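Local coordinates for vacuolar aminopeptidase 1 (Saccharomyces cerevisiae, PDB 5JGF), which removes N-terminal residues, preferably neutral or hydrophobic ones, from peptides as a zinc-dependent vacuolar aminopeptidase and, as a precursor, is the main cargo of the Cvt pathway, at residues V367-S372 with I428-A433; F362-V367 with K399-Q404; R264-A269 with A343-L348. All coordinates share one frame; numbering follows the deposited sequence.

Contact 1 of 3, residues V367-S372 with I428-A433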
ATOM      1  N   VAL D 367      19.405 -31.861 -33.445  1.00 13.38           N
ATOM      2  CA  VAL D 367      20.310 -31.223 -34.392  1.00 14.91           C
ATOM      3  C   VAL D 367      21.764 -31.501 -34.031  1.00 15.83           C
ATOM      4  O   VAL D 367      22.537 -31.977 -34.861  1.00 15.44           O
ATOM      5  CB  VAL D 367      20.078 -29.701 -34.436  1.00 15.15           C
ATOM      6  CG1 VAL D 367      21.175 -29.022 -35.247  1.00 16.14           C
ATOM      7  CG2 VAL D 367      18.712 -29.414 -35.052  1.00 14.57           C
ATOM      8  N   GLY D 368      22.134 -31.209 -32.789  1.00 14.82           N
ATOM      9  CA  GLY D 368      23.503 -31.441 -32.368  1.00 14.79           C
ATOM     10  C   GLY D 368      23.846 -30.778 -31.049  1.00 15.56           C
ATOM     11  O   GLY D 368      22.984 -30.198 -30.388  1.00 14.11           O
ATOM     12  N   ILE D 369      25.118 -30.860 -30.678  1.00 15.03           N
ATOM     13  CA  ILE D 369      25.608 -30.285 -29.433  1.00 15.01           C
ATOM     14  C   ILE D 369      25.345 -28.781 -29.397  1.00 14.84           C
ATOM     15  O   ILE D 369      25.298 -28.123 -30.436  1.00 14.78           O
ATOM     16  CB  ILE D 369      27.131 -30.556 -29.274  1.00 16.20           C
ATOM     17  CG1 ILE D 369      27.525 -30.524 -27.795  1.00 16.53           C
ATOM     18  CG2 ILE D 369      27.939 -29.534 -30.080  1.00 16.24           C
ATOM     19  CD1 ILE D 369      27.035 -31.732 -27.006  1.00 16.26           C
ATOM     20  N   THR D 370      25.172 -28.240 -28.195  1.00 13.97           N
ATOM     21  CA  THR D 370      24.920 -26.816 -28.037  1.00 12.75           C
ATOM     22  C   THR D 370      26.037 -26.149 -27.253  1.00 13.10           C
ATOM     23  O   THR D 370      26.383 -26.572 -26.155  1.00 13.49           O
ATOM     24  CB  THR D 370      23.577 -26.560 -27.316  1.00 11.08           C
ATOM     25  OG1 THR D 370      22.510 -27.072 -28.121  1.00 13.59           O
ATOM     26  CG2 THR D 370      23.359 -25.057 -27.096  1.00 13.06           C
ATOM     27  N   LEU D 371      26.607 -25.107 -27.844  1.00 12.51           N
ATOM     28  CA  LEU D 371      27.680 -24.363 -27.216  1.00 16.37           C
ATOM     29  C   LEU D 371      27.043 -23.377 -26.234  1.00 15.95           C
ATOM     30  O   LEU D 371      26.077 -22.691 -26.579  1.00 16.58           O
ATOM     31  CB  LEU D 371      28.463 -23.618 -28.298  1.00 19.52           C
ATOM     32  CG  LEU D 371      29.976 -23.452 -28.174  1.00 24.08           C
ATOM     33  CD1 LEU D 371      30.642 -24.767 -27.782  1.00 24.92           C
ATOM     34  CD2 LEU D 371      30.503 -22.963 -29.516  1.00 24.78           C
ATOM     35  N   SER D 372      27.563 -23.331 -25.010  1.00 14.67           N
ATOM     36  CA  SER D 372      27.042 -22.423 -23.986  1.00 14.63           C
ATOM     37  C   SER D 372      27.941 -21.199 -23.943  1.00 16.70           C
ATOM     38  O   SER D 372      29.135 -21.296 -23.635  1.00 14.39           O
ATOM     39  CB  SER D 372      27.018 -23.104 -22.617  1.00 15.56           C
ATOM     40  OG  SER D 372      26.120 -24.202 -22.607  1.00 17.48           O
ATOM     41  N   ILE D 428      35.776 -25.214 -22.658  1.00 11.94           N
ATOM     42  CA  ILE D 428      34.603 -24.895 -23.457  1.00 12.49           C
ATOM     43  C   ILE D 428      33.346 -25.484 -22.833  1.00 13.43           C
ATOM     44  O   ILE D 428      33.242 -26.700 -22.657  1.00 12.28           O
ATOM     45  CB  ILE D 428      34.762 -25.459 -24.884  1.00 16.76           C
ATOM     46  CG1 ILE D 428      36.087 -24.968 -25.473  1.00 20.79           C
ATOM     47  CG2 ILE D 428      33.587 -25.029 -25.763  1.00 17.55           C
ATOM     48  CD1 ILE D 428      36.688 -25.898 -26.497  1.00 22.02           C
ATOM     49  N   ASP D 429      32.396 -24.621 -22.486  1.00 12.53           N
ATOM     50  CA  ASP D 429      31.143 -25.084 -21.910  1.00 12.13           C
ATOM     51  C   ASP D 429      30.159 -25.360 -23.036  1.00 12.57           C
ATOM     52  O   ASP D 429      29.911 -24.506 -23.885  1.00 12.48           O
ATOM     53  CB  ASP D 429      30.568 -24.033 -20.952  1.00 14.23           C
ATOM     54  CG  ASP D 429      31.104 -24.179 -19.537  1.00 12.74           C
ATOM     55  OD1 ASP D 429      30.697 -25.134 -18.839  1.00 15.03           O
ATOM     56  OD2 ASP D 429      31.933 -23.344 -19.127  1.00 14.70           O
ATOM     57  N   LEU D 430      29.618 -26.572 -23.047  1.00 12.31           N
ATOM     58  CA  LEU D 430      28.656 -26.981 -24.059  1.00 11.48           C
ATOM     59  C   LEU D 430      27.892 -28.170 -23.506  1.00 12.29           C
ATOM     60  O   LEU D 430      28.158 -28.622 -22.396  1.00 13.89           O
ATOM     61  CB  LEU D 430      29.375 -27.371 -25.357  1.00 11.67           C
ATOM     62  CG  LEU D 430      30.590 -28.308 -25.272  1.00 12.98           C
ATOM     63  CD1 LEU D 430      30.178 -29.684 -24.780  1.00 14.74           C
ATOM     64  CD2 LEU D 430      31.235 -28.413 -26.660  1.00 13.86           C
ATOM     65  N   GLY D 431      26.943 -28.681 -24.275  1.00 12.13           N
ATOM     66  CA  GLY D 431      26.193 -29.818 -23.793  1.00 13.58           C
ATOM     67  C   GLY D 431      25.010 -30.132 -24.669  1.00 13.41           C
ATOM     68  O   GLY D 431      24.779 -29.471 -25.679  1.00 13.16           O
ATOM     69  N   ILE D 432      24.276 -31.167 -24.286  1.00 11.33           N
ATOM     70  CA  ILE D 432      23.088 -31.575 -25.011  1.00 13.00           C
ATOM     71  C   ILE D 432      21.965 -30.770 -24.372  1.00 13.66           C
ATOM     72  O   ILE D 432      21.799 -30.794 -23.153  1.00 13.75           O
ATOM     73  CB  ILE D 432      22.831 -33.088 -24.828  1.00 13.44           C
ATOM     74  CG1 ILE D 432      24.030 -33.879 -25.368  1.00 14.05           C
ATOM     75  CG2 ILE D 432      21.545 -33.494 -25.544  1.00 12.50           C
ATOM     76  CD1 ILE D 432      23.970 -35.378 -25.093  1.00 15.25           C
ATOM     77  N   ALA D 433      21.216 -30.038 -25.190  1.00 13.40           N
ATOM     78  CA  ALA D 433      20.130 -29.210 -24.687  1.00 13.24           C
ATOM     79  C   ALA D 433      18.909 -30.030 -24.299  1.00 12.36           C
ATOM     80  O   ALA D 433      18.636 -31.075 -24.886  1.00 13.31           O
ATOM     81  CB  ALA D 433      19.747 -28.164 -25.731  1.00 12.08           C
TER
HETATM   82  O   HOH W   1      21.604 -29.916 -28.060  1.00 17.03           O
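Thr370 and Gly431 hold each other through a pair of backbone hydrogen bonds, Thr370 N to Gly431 O at 2.8 Å and Gly431 N to Thr370 O at 2.9 Å, and Ser372 N to Asp429 O at 2.9 Å carries the pairing onward. The packing is closest at the non-hydrogen-bonded pair between these bonds, Leu371 and Leu430. There CD1 of Leu371 touches both Leu430 CB and Ile428 CG2, 3.6 Å from the latter. Strands 369-372 and 426-434 are thus antiparallel neighbours in the mixed sheet of the M18 catalytic domain, with helices 383-396 and 448-468 packing against the side chains of this leucine face. Ile369 has swung CG1 away from its backbone N (chi1 -155°), which lays CD1 over the peptide of Gly431, 3.5 Å from Gly431 O, and within 4.0 Å of Ile432 CG1. An alanine at Ile369 is likely to strip the apolar cover from that peptide, take a neighbour from Leu430 CD1 and open a gap beside Phe455 and Phe456. Toward Ala433 the strands part and direct pairing gives way to water: one molecule donates to Gly368 O, accepts from Ala433 N at 2.9 Å and also bonds Thr370 OG1.

Contact 2 of 3, residues F362-V367 with K399-Q404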
ATOM      1  N   PHE D 362      19.520 -19.957 -29.331  1.00 13.15           N
ATOM      2  CA  PHE D 362      18.848 -21.039 -28.630  1.00 13.41           C
ATOM      3  C   PHE D 362      18.882 -22.271 -29.521  1.00 12.95           C
ATOM      4  O   PHE D 362      18.876 -22.162 -30.750  1.00 14.85           O
ATOM      5  CB  PHE D 362      17.403 -20.668 -28.245  1.00 14.31           C
ATOM      6  CG  PHE D 362      16.513 -20.332 -29.412  1.00 13.84           C
ATOM      7  CD1 PHE D 362      16.069 -21.324 -30.280  1.00 14.55           C
ATOM      8  CD2 PHE D 362      16.101 -19.019 -29.625  1.00 16.44           C
ATOM      9  CE1 PHE D 362      15.222 -21.017 -31.347  1.00 16.53           C
ATOM     10  CE2 PHE D 362      15.251 -18.698 -30.690  1.00 16.19           C
ATOM     11  CZ  PHE D 362      14.812 -19.698 -31.550  1.00 16.40           C
ATOM     12  N   PRO D 363      18.965 -23.460 -28.910  1.00 12.80           N
ATOM     13  CA  PRO D 363      19.006 -24.727 -29.640  1.00 11.77           C
ATOM     14  C   PRO D 363      17.628 -25.363 -29.796  1.00 13.19           C
ATOM     15  O   PRO D 363      16.685 -25.017 -29.084  1.00 11.68           O
ATOM     16  CB  PRO D 363      19.917 -25.577 -28.770  1.00 12.26           C
ATOM     17  CG  PRO D 363      19.474 -25.172 -27.386  1.00 11.78           C
ATOM     18  CD  PRO D 363      19.344 -23.657 -27.497  1.00 11.17           C
ATOM     19  N   VAL D 364      17.526 -26.291 -30.739  1.00 12.54           N
ATOM     20  CA  VAL D 364      16.288 -27.015 -30.976  1.00 13.19           C
ATOM     21  C   VAL D 364      16.636 -28.498 -30.899  1.00 13.21           C
ATOM     22  O   VAL D 364      17.811 -28.866 -30.901  1.00 12.60           O
ATOM     23  CB  VAL D 364      15.673 -26.663 -32.347  1.00 14.69           C
ATOM     24  CG1 VAL D 364      15.319 -25.176 -32.377  1.00 13.09           C
ATOM     25  CG2 VAL D 364      16.642 -27.002 -33.472  1.00 15.24           C
ATOM     26  N   PRO D 365      15.623 -29.369 -30.825  1.00 13.45           N
ATOM     27  CA  PRO D 365      15.872 -30.811 -30.733  1.00 13.66           C
ATOM     28  C   PRO D 365      16.439 -31.509 -31.968  1.00 14.22           C
ATOM     29  O   PRO D 365      16.229 -31.077 -33.099  1.00 12.84           O
ATOM     30  CB  PRO D 365      14.497 -31.381 -30.374  1.00 15.39           C
ATOM     31  CG  PRO D 365      13.737 -30.196 -29.806  1.00 15.32           C
ATOM     32  CD  PRO D 365      14.188 -29.074 -30.683  1.00 13.36           C
ATOM     33  N   ASN D 366      17.159 -32.596 -31.712  1.00 12.88           N
ATOM     34  CA  ASN D 366      17.719 -33.463 -32.746  1.00 13.65           C
ATOM     35  C   ASN D 366      18.613 -32.856 -33.820  1.00 14.60           C
ATOM     36  O   ASN D 366      18.602 -33.303 -34.971  1.00 14.70           O
ATOM     37  CB  ASN D 366      16.565 -34.226 -33.401  1.00 13.49           C
ATOM     38  CG  ASN D 366      15.678 -34.904 -32.374  1.00 13.59           C
ATOM     39  OD1 ASN D 366      16.166 -35.607 -31.491  1.00 14.80           O
ATOM     40  ND2 ASN D 366      14.372 -34.693 -32.480  1.00 12.37           N
ATOM     41  N   VAL D 367      19.405 -31.861 -33.445  1.00 13.38           N
ATOM     42  CA  VAL D 367      20.310 -31.223 -34.392  1.00 14.91           C
ATOM     43  C   VAL D 367      21.764 -31.501 -34.031  1.00 15.83           C
ATOM     44  O   VAL D 367      22.537 -31.977 -34.861  1.00 15.44           O
ATOM     45  CB  VAL D 367      20.078 -29.701 -34.436  1.00 15.15           C
ATOM     46  CG1 VAL D 367      21.175 -29.022 -35.247  1.00 16.14           C
ATOM     47  CG2 VAL D 367      18.712 -29.414 -35.052  1.00 14.57           C
ATOM     48  N   LYS D 399      26.780 -30.839 -36.204  1.00 19.46           N
ATOM     49  CA  LYS D 399      26.178 -29.517 -36.228  1.00 19.40           C
ATOM     50  C   LYS D 399      26.340 -28.922 -34.827  1.00 18.50           C
ATOM     51  O   LYS D 399      26.278 -29.643 -33.830  1.00 16.03           O
ATOM     52  CB  LYS D 399      24.698 -29.622 -36.605  1.00 23.01           C
ATOM     53  CG  LYS D 399      24.446 -30.138 -38.027  1.00 28.40           C
ATOM     54  CD  LYS D 399      24.948 -29.143 -39.073  1.00 35.64           C
ATOM     55  CE  LYS D 399      24.311 -29.362 -40.452  1.00 40.69           C
ATOM     56  NZ  LYS D 399      24.995 -30.395 -41.282  1.00 44.20           N
ATOM     57  N   VAL D 400      26.560 -27.614 -34.760  1.00 16.51           N
ATOM     58  CA  VAL D 400      26.744 -26.924 -33.486  1.00 16.97           C
ATOM     59  C   VAL D 400      25.682 -25.843 -33.303  1.00 17.99           C
ATOM     60  O   VAL D 400      25.442 -25.043 -34.206  1.00 18.90           O
ATOM     61  CB  VAL D 400      28.142 -26.264 -33.416  1.00 17.76           C
ATOM     62  CG1 VAL D 400      28.297 -25.472 -32.121  1.00 19.27           C
ATOM     63  CG2 VAL D 400      29.216 -27.329 -33.506  1.00 19.62           C
ATOM     64  N   GLN D 401      25.044 -25.827 -32.137  1.00 15.35           N
ATOM     65  CA  GLN D 401      24.020 -24.827 -31.849  1.00 14.59           C
ATOM     66  C   GLN D 401      24.540 -23.881 -30.781  1.00 14.59           C
ATOM     67  O   GLN D 401      25.584 -24.129 -30.180  1.00 13.06           O
ATOM     68  CB  GLN D 401      22.739 -25.500 -31.357  1.00 13.79           C
ATOM     69  CG  GLN D 401      22.270 -26.647 -32.231  1.00 14.35           C
ATOM     70  CD  GLN D 401      20.866 -27.081 -31.883  1.00 14.80           C
ATOM     71  OE1 GLN D 401      19.892 -26.441 -32.281  1.00 12.45           O
ATOM     72  NE2 GLN D 401      20.752 -28.166 -31.126  1.00 12.54           N
ATOM     73  N   TYR D 402      23.805 -22.800 -30.541  1.00 14.04           N
ATOM     74  CA  TYR D 402      24.206 -21.806 -29.552  1.00 13.37           C
ATOM     75  C   TYR D 402      23.163 -21.561 -28.475  1.00 14.13           C
ATOM     76  O   TYR D 402      21.961 -21.641 -28.731  1.00 12.12           O
ATOM     77  CB  TYR D 402      24.417 -20.437 -30.202  1.00 14.86           C
ATOM     78  CG  TYR D 402      25.637 -20.225 -31.061  1.00 16.08           C
ATOM     79  CD1 TYR D 402      26.659 -21.169 -31.140  1.00 17.26           C
ATOM     80  CD2 TYR D 402      25.782 -19.034 -31.770  1.00 17.96           C
ATOM     81  CE1 TYR D 402      27.803 -20.924 -31.912  1.00 17.67           C
ATOM     82  CE2 TYR D 402      26.905 -18.779 -32.533  1.00 20.04           C
ATOM     83  CZ  TYR D 402      27.912 -19.722 -32.603  1.00 19.73           C
ATOM     84  OH  TYR D 402      29.026 -19.438 -33.360  1.00 22.86           O
ATOM     85  N   PHE D 403      23.638 -21.257 -27.271  1.00 13.30           N
ATOM     86  CA  PHE D 403      22.757 -20.848 -26.191  1.00 14.15           C
ATOM     87  C   PHE D 403      23.445 -19.764 -25.376  1.00 13.76           C
ATOM     88  O   PHE D 403      24.574 -19.937 -24.907  1.00 14.37           O
ATOM     89  CB  PHE D 403      22.346 -21.971 -25.236  1.00 15.17           C
ATOM     90  CG  PHE D 403      21.484 -21.472 -24.098  1.00 15.74           C
ATOM     91  CD1 PHE D 403      22.058 -21.042 -22.904  1.00 16.05           C
ATOM     92  CD2 PHE D 403      20.115 -21.293 -24.279  1.00 15.12           C
ATOM     93  CE1 PHE D 403      21.284 -20.430 -21.910  1.00 17.34           C
ATOM     94  CE2 PHE D 403      19.331 -20.682 -23.294  1.00 16.79           C
ATOM     95  CZ  PHE D 403      19.918 -20.249 -22.109  1.00 15.32           C
ATOM     96  N   GLN D 404      22.759 -18.631 -25.250  1.00 13.31           N
ATOM     97  CA  GLN D 404      23.224 -17.498 -24.459  1.00 14.03           C
ATOM     98  C   GLN D 404      21.945 -16.843 -23.946  1.00 13.20           C
ATOM     99  O   GLN D 404      20.923 -16.873 -24.626  1.00 13.65           O
ATOM    100  CB  GLN D 404      24.028 -16.494 -25.300  1.00 13.25           C
ATOM    101  CG  GLN D 404      24.530 -15.293 -24.476  1.00 13.72           C
ATOM    102  CD  GLN D 404      25.632 -14.501 -25.165  1.00 16.51           C
ATOM    103  OE1 GLN D 404      26.566 -15.077 -25.728  1.00 16.07           O
ATOM    104  NE2 GLN D 404      25.538 -13.176 -25.107  1.00 14.15           N
TER
HETATM  105  O   HOH W   2      21.562 -22.231 -32.192  1.00 14.77           O
HETATM  106  O   HOH W   3      25.028 -33.088 -35.297  1.00 15.90           O
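Gln401 reaches across to the backbone of Val364 and meets it with both ends of its amide. Its OE1 accepts from Val364 N at 2.8 Å in a nearly straight bond (166°), the donor tilted from the carbonyl plane, while NE2 donates to Val364 O at 3.0 Å with that oxygen lying almost in the amide plane. The two bonds fix the rotation of the amide, and NE2 has a further acceptor in Gly368 O. An extended chain beyond CG (chi2 -168°) carries the amide across to the loop. Through this side chain, edge strand 400-403, the last of the mixed sheet within the chain, fastens the irregular segment 362-367 that precedes strand 369-372. Apolar contacts follow the same glutamine: Pro363 CB rests 3.6 Å from its CD, and Val367 CB approaches that carbon from the other end of the loop. Val367 CG1 also meets Lys399 CB, at 3.8 Å, before the lysine chain bends away. At the far end Pro363 CD sits at the edge of the Phe403 ring, 4.1 Å from CD2; this ring meets His347, probably a substrate-binding residue, edge-to-face, and packs on Phe170 of a neighbouring subunit. Two waters add polar links, one joining Phe362 O to Tyr402 N and another spanning Val367 O and Lys399 N.

Contact 3 of 3, residues R264-A269 with A343-L348; sequences RLCSFA and ADVNHL. With ZN (zinc ion), chain K.
Cys266 on helix 261-278 faces Ala343 to Val345 of strand 339-347, and its short side chain can be followed outward atom by atom. CB lies 3.6 Å from Ala343 O and 4.0 Å from the methyl CB of the same alanine. Beyond it, SG stands beside the backbone N of its own residue (chi1 -77°), a turn that brings the sulfur alongside the peptide joining Asp344 to Val345, 3.8 Å from Val345 N, and close to the Val345 CG1 methyl. That same methyl is met from the preceding position of the helix by CD2 of Leu265 at 4.0 Å, the two side chains crossing at about a right angle. The helix therefore packs by small and branched apolar groups against the C-terminal part of a central strand of the sheet, in the zinc exopeptidase arrangement where metal ligands gather at strand ends. Asp344 sets off away from the helix at its CB and grips a zinc ion unevenly with both carboxylate oxygens, OD1 at 2.1 Å and OD2 at 2.5 Å. His91 and Asp262 complete the protein ligands, and two waters bind as well, one of them also donating to Val345 O. The peptide joining Asp344 to Val345 is thus packed by Cys266 and has its N-H taken by Asp263, while the Asp344 carboxylate binds the metal, a division that probably helps to position the ligand.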
ATOM      1  N   ARG D 264      23.151 -36.383 -16.276  1.00 14.20           N
ATOM      2  CA  ARG D 264      23.474 -37.762 -16.632  1.00 14.92           C
ATOM      3  C   ARG D 264      23.343 -37.966 -18.136  1.00 14.17           C
ATOM      4  O   ARG D 264      23.860 -38.937 -18.699  1.00 14.17           O
ATOM      5  CB  ARG D 264      22.575 -38.719 -15.839  1.00 12.18           C
ATOM      6  CG  ARG D 264      22.958 -38.720 -14.360  1.00 12.39           C
ATOM      7  CD  ARG D 264      21.920 -39.300 -13.411  1.00 12.89           C
ATOM      8  NE  ARG D 264      22.374 -39.067 -12.042  1.00 13.43           N
ATOM      9  CZ  ARG D 264      21.735 -39.464 -10.947  1.00 13.26           C
ATOM     10  NH1 ARG D 264      20.595 -40.130 -11.048  1.00 13.48           N
ATOM     11  NH2 ARG D 264      22.230 -39.182  -9.746  1.00 11.74           N
ATOM     12  N   LEU D 265      22.664 -37.032 -18.800  1.00 14.57           N
ATOM     13  CA  LEU D 265      22.514 -37.096 -20.258  1.00 14.69           C
ATOM     14  C   LEU D 265      23.902 -36.903 -20.892  1.00 15.69           C
ATOM     15  O   LEU D 265      24.333 -37.701 -21.731  1.00 13.44           O
ATOM     16  CB  LEU D 265      21.548 -36.000 -20.737  1.00 15.43           C
ATOM     17  CG  LEU D 265      21.328 -35.798 -22.239  1.00 15.56           C
ATOM     18  CD1 LEU D 265      20.954 -37.119 -22.911  1.00 14.60           C
ATOM     19  CD2 LEU D 265      20.223 -34.762 -22.434  1.00 15.28           C
ATOM     20  N   CYS D 266      24.597 -35.841 -20.491  1.00 14.49           N
ATOM     21  CA  CYS D 266      25.941 -35.584 -21.010  1.00 15.41           C
ATOM     22  C   CYS D 266      26.941 -36.597 -20.460  1.00 15.04           C
ATOM     23  O   CYS D 266      27.858 -37.018 -21.164  1.00 13.27           O
ATOM     24  CB  CYS D 266      26.415 -34.175 -20.641  1.00 16.04           C
ATOM     25  SG  CYS D 266      25.698 -32.862 -21.638  1.00 22.16           S
ATOM     26  N   SER D 267      26.776 -36.973 -19.196  1.00 13.69           N
ATOM     27  CA  SER D 267      27.685 -37.939 -18.584  1.00 14.29           C
ATOM     28  C   SER D 267      27.655 -39.260 -19.344  1.00 13.75           C
ATOM     29  O   SER D 267      28.704 -39.819 -19.666  1.00 14.87           O
ATOM     30  CB  SER D 267      27.315 -38.173 -17.118  1.00 13.40           C
ATOM     31  OG  SER D 267      27.597 -37.018 -16.344  1.00 14.08           O
ATOM     32  N   PHE D 268      26.453 -39.749 -19.637  1.00 13.77           N
ATOM     33  CA  PHE D 268      26.285 -41.005 -20.370  1.00 15.02           C
ATOM     34  C   PHE D 268      26.871 -40.886 -21.779  1.00 15.75           C
ATOM     35  O   PHE D 268      27.647 -41.742 -22.217  1.00 16.07           O
ATOM     36  CB  PHE D 268      24.799 -41.358 -20.463  1.00 14.85           C
ATOM     37  CG  PHE D 268      24.517 -42.651 -21.183  1.00 14.53           C
ATOM     38  CD1 PHE D 268      24.568 -43.868 -20.507  1.00 16.36           C
ATOM     39  CD2 PHE D 268      24.185 -42.650 -22.538  1.00 16.10           C
ATOM     40  CE1 PHE D 268      24.289 -45.070 -21.169  1.00 16.20           C
ATOM     41  CE2 PHE D 268      23.905 -43.844 -23.209  1.00 16.74           C
ATOM     42  CZ  PHE D 268      23.956 -45.055 -22.522  1.00 15.64           C
ATOM     43  N   ALA D 269      26.496 -39.823 -22.488  1.00 14.00           N
ATOM     44  CA  ALA D 269      26.987 -39.610 -23.844  1.00 15.42           C
ATOM     45  C   ALA D 269      28.511 -39.515 -23.881  1.00 16.21           C
ATOM     46  O   ALA D 269      29.149 -40.068 -24.778  1.00 16.58           O
ATOM     47  CB  ALA D 269      26.371 -38.344 -24.437  1.00 14.82           C
ATOM     48  N   ALA D 343      30.975 -30.414 -20.178  1.00 15.00           N
ATOM     49  CA  ALA D 343      29.707 -30.849 -20.746  1.00 14.67           C
ATOM     50  C   ALA D 343      28.575 -30.892 -19.734  1.00 15.31           C
ATOM     51  O   ALA D 343      28.505 -31.794 -18.901  1.00 14.15           O
ATOM     52  CB  ALA D 343      29.876 -32.223 -21.400  1.00 16.22           C
ATOM     53  N   ASP D 344      27.693 -29.902 -19.817  1.00 14.24           N
ATOM     54  CA  ASP D 344      26.542 -29.818 -18.929  1.00 12.72           C
ATOM     55  C   ASP D 344      25.362 -29.407 -19.803  1.00 12.58           C
ATOM     56  O   ASP D 344      25.486 -28.534 -20.662  1.00 13.86           O
ATOM     57  CB  ASP D 344      26.778 -28.776 -17.830  1.00 12.46           C
ATOM     58  CG  ASP D 344      25.829 -28.943 -16.654  1.00 12.88           C
ATOM     59  OD1 ASP D 344      24.903 -29.769 -16.754  1.00 12.52           O
ATOM     60  OD2 ASP D 344      26.012 -28.247 -15.630  1.00 12.40           O
ATOM     61  N   VAL D 345      24.224 -30.053 -19.600  1.00 13.21           N
ATOM     62  CA  VAL D 345      23.038 -29.752 -20.386  1.00 12.11           C
ATOM     63  C   VAL D 345      22.687 -28.271 -20.343  1.00 14.21           C
ATOM     64  O   VAL D 345      22.899 -27.601 -19.333  1.00 14.13           O
ATOM     65  CB  VAL D 345      21.823 -30.562 -19.883  1.00 13.10           C
ATOM     66  CG1 VAL D 345      22.051 -32.047 -20.134  1.00 13.11           C
ATOM     67  CG2 VAL D 345      21.602 -30.303 -18.392  1.00 12.63           C
ATOM     68  N   ASN D 346      22.186 -27.755 -21.460  1.00 12.05           N
ATOM     69  CA  ASN D 346      21.759 -26.368 -21.514  1.00 12.91           C
ATOM     70  C   ASN D 346      20.283 -26.361 -21.908  1.00 13.13           C
ATOM     71  O   ASN D 346      19.650 -27.418 -21.970  1.00 12.63           O
ATOM     72  CB  ASN D 346      22.615 -25.528 -22.474  1.00 14.14           C
ATOM     73  CG  ASN D 346      23.119 -26.316 -23.656  1.00 16.83           C
ATOM     74  OD1 ASN D 346      22.385 -27.090 -24.256  1.00 17.34           O
ATOM     75  ND2 ASN D 346      24.385 -26.102 -24.012  1.00 18.20           N
ATOM     76  N   HIS D 347      19.736 -25.189 -22.194  1.00 12.37           N
ATOM     77  CA  HIS D 347      18.307 -25.084 -22.462  1.00 12.48           C
ATOM     78  C   HIS D 347      17.768 -25.119 -23.879  1.00 12.02           C
ATOM     79  O   HIS D 347      18.105 -24.272 -24.705  1.00 11.82           O
ATOM     80  CB  HIS D 347      17.776 -23.814 -21.793  1.00 11.29           C
ATOM     81  CG  HIS D 347      18.155 -23.685 -20.352  1.00 13.35           C
ATOM     82  ND1 HIS D 347      17.558 -24.427 -19.355  1.00 13.78           N
ATOM     83  CD2 HIS D 347      19.080 -22.907 -19.740  1.00 15.73           C
ATOM     84  CE1 HIS D 347      18.097 -24.110 -18.191  1.00 14.71           C
ATOM     85  NE2 HIS D 347      19.024 -23.191 -18.397  1.00 15.45           N
ATOM     86  N   LEU D 348      16.904 -26.093 -24.146  1.00 11.95           N
ATOM     87  CA  LEU D 348      16.249 -26.181 -25.442  1.00 12.20           C
ATOM     88  C   LEU D 348      15.217 -25.061 -25.467  1.00 13.84           C
ATOM     89  O   LEU D 348      14.651 -24.706 -24.433  1.00 12.09           O
ATOM     90  CB  LEU D 348      15.497 -27.504 -25.596  1.00 13.46           C
ATOM     91  CG  LEU D 348      16.212 -28.726 -26.162  1.00 14.96           C
ATOM     92  CD1 LEU D 348      15.257 -29.922 -26.133  1.00 12.05           C
ATOM     93  CD2 LEU D 348      16.664 -28.439 -27.590  1.00 12.89           C
TER
HETATM   94 ZN    ZN K 601      23.921 -29.503 -14.870  1.00 15.68          ZN
HETATM   95  O   HOH W   4      22.814 -27.923 -16.327  1.00 13.45           O
HETATM   96  O   HOH W   5      23.458 -28.312 -13.273  1.00 22.31           O

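Following the chain from its N terminus, contact 3 closes first, bringing strand 339-347 back to helix 261-278 beside the zinc site. Contacts 1 and 2 come afterwards and cross, since 362-367 leads directly into 367-372, with Val367 common to both, and 399-404 falls before 428-433. Contact 2 returns the chain to the loop after helix 383-396; contact 1 closes a wider excursion that takes in that helix and strand 400-403. Four strands then lie side by side, 339-347, 426-434, 369-372 and 400-403: Asp344 N bonds Leu430 O, linking contacts 3 and 1, while Ile369 and Leu371 bond Gln401, linking contacts 1 and 2. The metal-bearing strand is so tied to the sheet edge, where other subunits approach.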